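Local coordinates for protein carbohydrate deacetylase Agd3 (Neosartorya fumigata, PDB 6NWZ) that probably removes N-acetyl groups from the exopolysaccharide galactosaminogalactan, as a zinc-binding carbohydrate esterase required for biofilm formation by this mould, at residues Q468-T476 with F601-Q609. Sequence-based numbering, arbitrary orientation.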
loop_
_atom_site.group_PDB
_atom_site.type_symbol
_atom_site.label_atom_id
_atom_site.label_comp_id
_atom_site.label_asym_id
_atom_site.label_seq_id
_atom_site.Cartn_x
_atom_site.Cartn_y
_atom_site.Cartn_z
ATOM N N GLN A 468 1.598 12.533 9.945
ATOM C CA GLN A 468 0.258 13.101 9.903
ATOM C C GLN A 468 -0.733 12.262 9.111
ATOM O O GLN A 468 -1.938 12.370 9.355
ATOM C CB GLN A 468 0.286 14.521 9.312
ATOM C CG GLN A 468 1.678 15.099 9.048
ATOM C CD GLN A 468 2.466 15.362 10.318
ATOM O OE1 GLN A 468 1.896 15.520 11.397
ATOM N NE2 GLN A 468 3.788 15.398 10.195
ATOM N N ASN A 469 -0.260 11.439 8.177
ATOM C CA ASN A 469 -1.134 10.616 7.351
ATOM C C ASN A 469 -0.274 9.575 6.654
ATOM O O ASN A 469 0.696 9.926 5.977
ATOM C CB ASN A 469 -1.892 11.462 6.323
ATOM C CG ASN A 469 -2.969 10.674 5.592
ATOM O OD1 ASN A 469 -2.826 9.478 5.328
ATOM N ND2 ASN A 469 -4.060 11.349 5.265
ATOM N N ALA A 470 -0.633 8.303 6.822
ATOM C CA ALA A 470 0.170 7.229 6.250
ATOM C C ALA A 470 0.207 7.301 4.730
ATOM O O ALA A 470 1.168 6.831 4.107
ATOM C CB ALA A 470 -0.376 5.878 6.703
ATOM N N MET A 471 -0.823 7.882 4.119
ATOM C CA MET A 471 -0.908 7.985 2.669
ATOM C C MET A 471 0.003 9.061 2.096
ATOM O O MET A 471 0.027 9.236 0.874
ATOM C CB MET A 471 -2.358 8.255 2.252
ATOM C CG MET A 471 -3.359 7.235 2.782
ATOM S SD MET A 471 -3.231 5.599 2.025
ATOM C CE MET A 471 -3.677 4.558 3.410
ATOM N N TRP A 472 0.756 9.779 2.945
ATOM C CA TRP A 472 1.601 10.883 2.515
ATOM C C TRP A 472 3.077 10.514 2.605
ATOM O O TRP A 472 3.477 9.707 3.450
ATOM C CB TRP A 472 1.360 12.139 3.363
ATOM C CG TRP A 472 -0.032 12.680 3.290
ATOM C CD1 TRP A 472 -1.018 12.305 2.425
ATOM C CD2 TRP A 472 -0.596 13.696 4.126
ATOM N NE1 TRP A 472 -2.163 13.026 2.670
ATOM C CE2 TRP A 472 -1.930 13.886 3.709
ATOM C CE3 TRP A 472 -0.104 14.462 5.186
ATOM C CZ2 TRP A 472 -2.773 14.813 4.314
ATOM C CZ3 TRP A 472 -0.943 15.379 5.785
ATOM C CH2 TRP A 472 -2.262 15.548 5.347
ATOM N N PRO A 473 3.913 11.087 1.747
ATOM C CA PRO A 473 5.358 10.934 1.909
ATOM C C PRO A 473 5.886 11.890 2.969
ATOM O O PRO A 473 5.246 12.875 3.337
ATOM C CB PRO A 473 5.903 11.289 0.523
ATOM C CG PRO A 473 4.925 12.307 0.016
ATOM C CD PRO A 473 3.574 11.877 0.547
ATOM N N TYR A 474 7.075 11.566 3.469
ATOM C CA TYR A 474 7.777 12.416 4.417
ATOM C C TYR A 474 8.610 13.441 3.656
ATOM O O TYR A 474 9.186 13.135 2.610
ATOM C CB TYR A 474 8.666 11.574 5.337
ATOM C CG TYR A 474 9.653 12.373 6.160
ATOM C CD1 TYR A 474 9.279 12.951 7.364
ATOM C CD2 TYR A 474 10.967 12.542 5.733
ATOM C CE1 TYR A 474 10.182 13.685 8.118
ATOM C CE2 TYR A 474 11.876 13.275 6.479
ATOM C CZ TYR A 474 11.480 13.843 7.671
ATOM O OH TYR A 474 12.385 14.569 8.414
ATOM N N PHE A 475 8.655 14.663 4.177
ATOM C CA PHE A 475 9.409 15.749 3.560
ATOM C C PHE A 475 10.536 16.158 4.497
ATOM O O PHE A 475 10.294 16.473 5.668
ATOM C CB PHE A 475 8.504 16.940 3.242
ATOM C CG PHE A 475 7.514 16.669 2.144
ATOM C CD1 PHE A 475 7.916 16.676 0.816
ATOM C CD2 PHE A 475 6.188 16.389 2.438
ATOM C CE1 PHE A 475 7.012 16.422 -0.203
ATOM C CE2 PHE A 475 5.275 16.132 1.423
ATOM C CZ PHE A 475 5.689 16.150 0.101
ATOM N N THR A 476 11.762 16.149 3.979
ATOM C CA THR A 476 12.924 16.461 4.798
ATOM C C THR A 476 12.885 17.913 5.256
ATOM O O THR A 476 12.341 18.791 4.580
ATOM C CB THR A 476 14.213 16.194 4.019
ATOM O OG1 THR A 476 14.306 17.109 2.920
ATOM C CG2 THR A 476 14.224 14.772 3.492
ATOM N N PHE A 601 2.222 9.977 -4.873
ATOM C CA PHE A 601 2.324 10.305 -3.455
ATOM C C PHE A 601 2.256 11.811 -3.236
ATOM O O PHE A 601 1.660 12.280 -2.258
ATOM C CB PHE A 601 3.618 9.739 -2.870
ATOM C CG PHE A 601 3.447 8.421 -2.175
ATOM C CD1 PHE A 601 2.768 8.340 -0.970
ATOM C CD2 PHE A 601 3.980 7.262 -2.718
ATOM C CE1 PHE A 601 2.615 7.123 -0.323
ATOM C CE2 PHE A 601 3.833 6.044 -2.077
ATOM C CZ PHE A 601 3.148 5.974 -0.878
ATOM N N LEU A 602 2.858 12.587 -4.140
ATOM C CA LEU A 602 2.785 14.039 -4.028
ATOM C C LEU A 602 1.384 14.546 -4.345
ATOM O O LEU A 602 0.850 15.400 -3.627
ATOM C CB LEU A 602 3.810 14.689 -4.953
ATOM C CG LEU A 602 3.991 16.194 -4.775
ATOM C CD1 LEU A 602 4.600 16.511 -3.417
ATOM C CD2 LEU A 602 4.856 16.737 -5.888
ATOM N N ALA A 603 0.771 14.028 -5.412
ATOM C CA ALA A 603 -0.573 14.462 -5.779
ATOM C C ALA A 603 -1.588 14.090 -4.706
ATOM O O ALA A 603 -2.494 14.876 -4.403
ATOM C CB ALA A 603 -0.967 13.860 -7.126
ATOM N N ARG A 604 -1.460 12.895 -4.126
ATOM C CA ARG A 604 -2.326 12.520 -3.012
ATOM C C ARG A 604 -2.181 13.505 -1.863
ATOM O O ARG A 604 -3.176 13.967 -1.291
ATOM C CB ARG A 604 -2.003 11.104 -2.542
ATOM C CG ARG A 604 -2.626 10.741 -1.198
ATOM C CD ARG A 604 -4.141 10.703 -1.294
ATOM N NE ARG A 604 -4.783 10.845 0.009
ATOM C CZ ARG A 604 -5.381 9.854 0.664
ATOM N NH1 ARG A 604 -5.425 8.639 0.140
ATOM N NH2 ARG A 604 -5.941 10.083 1.843
ATOM N N TYR A 605 -0.940 13.850 -1.520
ATOM C CA TYR A 605 -0.710 14.777 -0.420
ATOM C C TYR A 605 -1.276 16.157 -0.733
ATOM O O TYR A 605 -1.812 16.830 0.154
ATOM C CB TYR A 605 0.786 14.860 -0.115
ATOM C CG TYR A 605 1.160 16.007 0.791
ATOM C CD1 TYR A 605 1.036 15.900 2.170
ATOM C CD2 TYR A 605 1.641 17.202 0.267
ATOM C CE1 TYR A 605 1.377 16.952 3.001
ATOM C CE2 TYR A 605 1.983 18.258 1.090
ATOM C CZ TYR A 605 1.850 18.127 2.454
ATOM O OH TYR A 605 2.193 19.177 3.271
ATOM N N GLN A 606 -1.179 16.590 -1.992
ATOM C CA GLN A 606 -1.573 17.953 -2.334
ATOM C C GLN A 606 -3.089 18.108 -2.381
ATOM O O GLN A 606 -3.639 19.042 -1.788
ATOM C CB GLN A 606 -0.944 18.363 -3.662
ATOM C CG GLN A 606 0.533 18.696 -3.555
ATOM C CD GLN A 606 1.109 19.195 -4.860
ATOM O OE1 GLN A 606 0.515 19.017 -5.924
ATOM N NE2 GLN A 606 2.271 19.830 -4.788
ATOM N N ARG A 607 -3.785 17.201 -3.072
ATOM C CA ARG A 607 -5.240 17.300 -3.148
ATOM C C ARG A 607 -5.907 17.118 -1.792
ATOM O O ARG A 607 -7.047 17.559 -1.614
ATOM C CB ARG A 607 -5.801 16.279 -4.140
ATOM C CG ARG A 607 -5.634 14.833 -3.724
ATOM C CD ARG A 607 -6.394 13.913 -4.664
ATOM N NE ARG A 607 -6.129 12.509 -4.373
ATOM C CZ ARG A 607 -5.164 11.802 -4.951
ATOM N NH1 ARG A 607 -4.377 12.371 -5.852
ATOM N NH2 ARG A 607 -4.984 10.531 -4.627
ATOM N N ASP A 608 -5.232 16.476 -0.835
ATOM C CA ASP A 608 -5.782 16.372 0.512
ATOM C C ASP A 608 -5.761 17.709 1.243
ATOM O O ASP A 608 -6.454 17.861 2.253
ATOM C CB ASP A 608 -5.016 15.322 1.323
ATOM C CG ASP A 608 -5.356 13.894 0.918
ATOM O OD1 ASP A 608 -6.255 13.695 0.070
ATOM O OD2 ASP A 608 -4.716 12.964 1.454
ATOM N N GLN A 609 -4.984 18.675 0.758
ATOM C CA GLN A 609 -4.946 20.007 1.345
ATOM C C GLN A 609 -5.995 20.947 0.767
ATOM O O GLN A 609 -6.147 22.063 1.272
ATOM C CB GLN A 609 -3.557 20.634 1.158
ATOM C CG GLN A 609 -2.393 19.702 1.462
ATOM C CD GLN A 609 -2.383 19.216 2.897
ATOM O OE1 GLN A 609 -2.825 19.917 3.809
ATOM N NE2 GLN A 609 -1.877 18.006 3.106
#
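Trp-472 lays one face of its indole over the edge of the Tyr-605 ring in a T-shaped pair, planes at 90° and CD1 of Tyr-605 3.4 Å from CD2 of Trp-472. A chi1 of 167° sets the tyrosine ring opposite its backbone N, bringing CD1 to the indole. CA of Tyr-605 lies over the five-membered ring, 4.0 Å from its centroid, in a CH-pi contact, and NE2 of Gln-609 comes over the same face, while CB of Asn-469 covers the opposite one. The indole's rotation is fixed at its edge: NE1 gives an almost straight bond (171°) to OD2 of Asp-608, 2.8 Å away and met on its anti side. The syn side of that oxygen takes NE of Arg-604 at 2.6 Å in a salt bridge, joining turn to helix. Met-471 lies across the Arg-604 guanidinium, its CB above the plane's centre. Phe-475 turns its edge to a face of Tyr-605, CE2 over the ring, so the three rings form an aromatic cluster, and CD1 of Leu-602 meets the edge of Phe-475 at CZ. The type I turn 469-472 and strand 474-475 are packed against helix 594-607 within the deacetylase domain; strand 487-492 backs Pro-473 and Phe-601, and helix 34-47 borders Met-471.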